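Local coordinates for YqgE/AlgH family protein (Corynebacterium diphtheriae NCTC 13129, PDB 2GS5) that is of unknown function but belongs to the UPF0301 (AlgH) family of conserved bacterial proteins, at residues Leu77-Val91 with Ser130-Ala142. Numbering follows the deposited sequence.
Sequences LYIGGPLNQQSVVGV and SGMRLFAGHAEWA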
# COMPACT_ATOMS: atom_id res chain seq x y z
N LEU A 77 -3.27 8.25 11.08
CA LEU A 77 -2.10 7.93 10.29
C LEU A 77 -1.87 6.43 10.36
O LEU A 77 -1.98 5.82 11.44
CB LEU A 77 -0.87 8.67 10.81
CG LEU A 77 -0.86 10.20 10.64
CD1 LEU A 77 0.40 10.80 11.26
CD2 LEU A 77 -0.96 10.55 9.18
N TYR A 78 -1.54 5.85 9.21
CA TYR A 78 -1.07 4.48 9.14
C TYR A 78 0.46 4.52 9.12
O TYR A 78 1.05 5.50 8.66
CB TYR A 78 -1.65 3.78 7.90
CG TYR A 78 -3.05 3.24 8.15
CD1 TYR A 78 -4.08 4.08 8.56
CD2 TYR A 78 -3.35 1.89 7.98
CE1 TYR A 78 -5.34 3.60 8.81
CE2 TYR A 78 -4.63 1.39 8.24
CZ TYR A 78 -5.62 2.26 8.64
OH TYR A 78 -6.90 1.77 8.89
N ILE A 79 1.09 3.47 9.64
CA ILE A 79 2.56 3.41 9.68
C ILE A 79 3.00 2.81 8.35
O ILE A 79 2.82 1.62 8.10
CB ILE A 79 3.05 2.55 10.84
CG1 ILE A 79 2.52 3.12 12.16
CG2 ILE A 79 4.60 2.52 10.86
CD1 ILE A 79 3.07 4.48 12.48
N GLY A 80 3.54 3.65 7.49
CA GLY A 80 3.94 3.22 6.16
C GLY A 80 5.21 2.40 6.10
O GLY A 80 5.39 1.59 5.20
N GLY A 81 6.08 2.59 7.08
CA GLY A 81 7.36 1.90 7.09
C GLY A 81 8.32 2.53 8.07
O GLY A 81 7.99 3.52 8.74
N PRO A 82 9.52 1.96 8.16
CA PRO A 82 10.47 2.36 9.20
C PRO A 82 11.29 3.62 8.90
O PRO A 82 11.92 4.15 9.81
CB PRO A 82 11.38 1.14 9.29
CG PRO A 82 11.40 0.62 7.90
CD PRO A 82 10.03 0.84 7.35
N LEU A 83 11.29 4.08 7.65
CA LEU A 83 12.09 5.23 7.25
C LEU A 83 11.26 6.50 7.25
O LEU A 83 10.13 6.50 6.79
CB LEU A 83 12.65 5.03 5.84
CG LEU A 83 13.70 3.93 5.71
CD1 LEU A 83 13.74 3.41 4.28
CD2 LEU A 83 15.06 4.48 6.11
N ASN A 84 11.84 7.59 7.72
CA ASN A 84 11.23 8.90 7.60
C ASN A 84 9.81 8.94 8.15
O ASN A 84 8.87 9.36 7.46
CB ASN A 84 11.28 9.38 6.14
CG ASN A 84 12.69 9.53 5.64
OD1 ASN A 84 13.38 10.48 6.02
ND2 ASN A 84 13.13 8.60 4.81
N GLN A 85 9.66 8.53 9.41
CA GLN A 85 8.33 8.44 10.02
C GLN A 85 7.67 9.79 10.33
O GLN A 85 6.48 9.82 10.65
CB GLN A 85 8.37 7.54 11.25
CG GLN A 85 8.68 6.08 10.91
CD GLN A 85 8.36 5.13 12.05
OE1 GLN A 85 8.49 5.50 13.23
NE2 GLN A 85 7.94 3.91 11.72
N GLN A 86 8.39 10.90 10.19
CA GLN A 86 7.77 12.21 10.32
C GLN A 86 7.31 12.78 8.98
O GLN A 86 6.81 13.90 8.91
CB GLN A 86 8.72 13.17 11.04
CG GLN A 86 9.07 12.73 12.46
CD GLN A 86 7.84 12.50 13.33
OE1 GLN A 86 7.06 13.42 13.59
NE2 GLN A 86 7.64 11.25 13.77
N SER A 87 7.47 11.99 7.92
CA SER A 87 7.00 12.38 6.60
C SER A 87 5.75 11.59 6.24
O SER A 87 5.65 10.40 6.55
CB SER A 87 8.11 12.17 5.57
OG SER A 87 9.21 13.01 5.89
N VAL A 88 4.79 12.27 5.63
CA VAL A 88 3.47 11.68 5.35
C VAL A 88 3.21 11.64 3.84
O VAL A 88 3.48 12.63 3.15
CB VAL A 88 2.38 12.49 6.06
CG1 VAL A 88 0.99 11.94 5.75
CG2 VAL A 88 2.63 12.50 7.56
N VAL A 89 2.71 10.49 3.38
CA VAL A 89 2.29 10.20 2.00
C VAL A 89 0.77 10.06 2.00
O VAL A 89 0.22 9.45 2.91
CB VAL A 89 2.88 8.81 1.51
CG1 VAL A 89 2.25 8.36 0.17
CG2 VAL A 89 4.37 8.87 1.40
N GLY A 90 0.09 10.60 0.99
CA GLY A 90 -1.34 10.34 0.80
C GLY A 90 -1.55 9.41 -0.39
O GLY A 90 -1.01 9.67 -1.47
N VAL A 91 -2.31 8.34 -0.18
CA VAL A 91 -2.73 7.47 -1.26
C VAL A 91 -4.25 7.57 -1.40
O VAL A 91 -4.98 7.38 -0.42
CB VAL A 91 -2.33 6.00 -1.02
CG1 VAL A 91 -2.74 5.14 -2.20
CG2 VAL A 91 -0.82 5.88 -0.81
N SER A 130 -12.59 9.10 -4.08
CA SER A 130 -13.65 8.43 -3.33
C SER A 130 -13.15 7.98 -1.97
O SER A 130 -13.95 7.64 -1.09
CB SER A 130 -14.20 7.22 -4.10
OG SER A 130 -13.17 6.29 -4.41
N GLY A 131 -11.84 7.95 -1.81
CA GLY A 131 -11.22 7.57 -0.55
C GLY A 131 -9.77 7.99 -0.53
O GLY A 131 -9.19 8.27 -1.56
N MSE A 132 -9.20 8.05 0.67
CA MSE A 132 -7.80 8.43 0.84
C MSE A 132 -7.30 7.99 2.21
O MSE A 132 -8.05 7.98 3.18
CB MSE A 132 -7.64 9.94 0.68
CG MSE A 132 -6.22 10.43 0.63
SE MSE A 132 -6.24 12.36 0.50
CE MSE A 132 -6.23 12.71 2.42
N ARG A 133 -6.02 7.65 2.29
CA ARG A 133 -5.39 7.24 3.54
C ARG A 133 -4.01 7.87 3.61
O ARG A 133 -3.34 8.02 2.58
CB ARG A 133 -5.30 5.72 3.60
CG ARG A 133 -4.77 5.16 4.92
CD ARG A 133 -5.39 3.81 5.25
NE ARG A 133 -6.78 3.98 5.65
CZ ARG A 133 -7.65 2.98 5.79
NH1 ARG A 133 -7.29 1.73 5.54
NH2 ARG A 133 -8.90 3.25 6.17
N LEU A 134 -3.60 8.23 4.82
CA LEU A 134 -2.32 8.90 5.05
C LEU A 134 -1.36 7.97 5.77
O LEU A 134 -1.73 7.29 6.72
CB LEU A 134 -2.51 10.17 5.87
CG LEU A 134 -3.30 11.26 5.14
CD1 LEU A 134 -3.64 12.40 6.08
CD2 LEU A 134 -2.52 11.80 3.96
N PHE A 135 -0.11 7.96 5.31
CA PHE A 135 0.91 7.05 5.81
C PHE A 135 2.13 7.80 6.30
O PHE A 135 2.69 8.62 5.57
CB PHE A 135 1.33 6.07 4.72
CG PHE A 135 0.19 5.28 4.18
CD1 PHE A 135 -0.14 4.04 4.71
CD2 PHE A 135 -0.62 5.82 3.17
CE1 PHE A 135 -1.23 3.33 4.24
CE2 PHE A 135 -1.69 5.10 2.69
CZ PHE A 135 -2.01 3.86 3.22
N ALA A 136 2.53 7.51 7.53
CA ALA A 136 3.73 8.08 8.13
C ALA A 136 4.87 7.10 7.94
O ALA A 136 4.78 5.95 8.37
CB ALA A 136 3.50 8.35 9.63
N GLY A 137 5.93 7.54 7.27
CA GLY A 137 7.08 6.69 7.02
C GLY A 137 6.88 5.84 5.78
O GLY A 137 5.78 5.76 5.23
N HIS A 138 7.96 5.20 5.34
CA HIS A 138 7.90 4.34 4.17
C HIS A 138 8.98 3.27 4.24
O HIS A 138 9.82 3.27 5.14
CB HIS A 138 8.07 5.17 2.90
CG HIS A 138 9.40 5.82 2.78
ND1 HIS A 138 10.48 5.22 2.16
CD2 HIS A 138 9.85 7.01 3.24
CE1 HIS A 138 11.52 6.03 2.22
NE2 HIS A 138 11.17 7.12 2.87
N ALA A 139 8.90 2.35 3.28
CA ALA A 139 9.87 1.28 3.08
C ALA A 139 10.62 1.56 1.78
O ALA A 139 10.05 2.11 0.84
CB ALA A 139 9.16 -0.06 3.02
N GLU A 140 11.90 1.21 1.75
CA GLU A 140 12.74 1.43 0.57
C GLU A 140 13.52 0.16 0.26
O GLU A 140 13.99 -0.52 1.18
CB GLU A 140 13.73 2.60 0.79
CG GLU A 140 14.58 2.95 -0.45
CD GLU A 140 15.60 4.08 -0.23
OE1 GLU A 140 15.63 4.67 0.86
OE2 GLU A 140 16.40 4.34 -1.16
N TRP A 141 13.66 -0.14 -1.03
CA TRP A 141 14.54 -1.20 -1.52
C TRP A 141 15.60 -0.59 -2.41
O TRP A 141 15.29 0.15 -3.35
CB TRP A 141 13.78 -2.26 -2.32
CG TRP A 141 12.95 -3.13 -1.47
CD1 TRP A 141 13.26 -4.39 -1.04
CD2 TRP A 141 11.68 -2.82 -0.89
NE1 TRP A 141 12.27 -4.87 -0.23
CE2 TRP A 141 11.28 -3.93 -0.12
CE3 TRP A 141 10.83 -1.71 -0.95
CZ2 TRP A 141 10.08 -3.96 0.58
CZ3 TRP A 141 9.64 -1.74 -0.25
CH2 TRP A 141 9.27 -2.86 0.50
N ALA A 142 16.86 -0.90 -2.12
CA ALA A 142 17.94 -0.53 -3.01
C ALA A 142 17.73 -1.19 -4.37
O ALA A 142 17.02 -2.18 -4.49
CB ALA A 142 19.27 -0.98 -2.43
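L77 meets L134 through one methyl, CD2 lying 3.7 Å from CB of L134. The next residue begins the parallel pairing: Y78 N donates almost straight (177°) to L134 O, and Y78 O accepts from A136 N. On the face carrying F135, the R133 side chain lies over one face of the Y78 ring. CD of R133 sits 3.5 Å from the centroid of the Y78 ring, close to the normal, and the guanidinium beyond it lies flat over the hydroxyl end, its plane 4° from that of the ring; bends at chi2 and chi3 bring it there. R133 NH2 also bonds to the carbonyl of A167, holding the stacked group from a second direction. G80 N, donating to A136 O from above the carbonyl plane, closes the parallel run. At L83 the pairing becomes antiparallel, with two backbone bonds to H138; L83 CB packs over the imidazole face, 4.0 Å from its centroid. N84 ND2 gives a bent bond of 3.1 Å to H138 NE2; amide and ring planes are nearly parallel (9°) but offset, and the N-H comes in tilted from the ring plane. After a type I turn from N84 to S87 the chain returns along the other edge of strand 131-136, which thus lies between two strands of a larger mixed sheet, 77-79 parallel and 87-91 antiparallel. S87 O accepts from G137 N at the break in the strand. V88 CG1 then reaches L134 CB at 3.9 Å, while V89 and F135 exchange both backbone bonds. L134 CD2 lies 3.7 Å from G90 CA, where no side chain intervenes. Finally V91, exchanging two backbone hydrogen bonds with R133, sets CG2 3.7 Å from CE2 of F135.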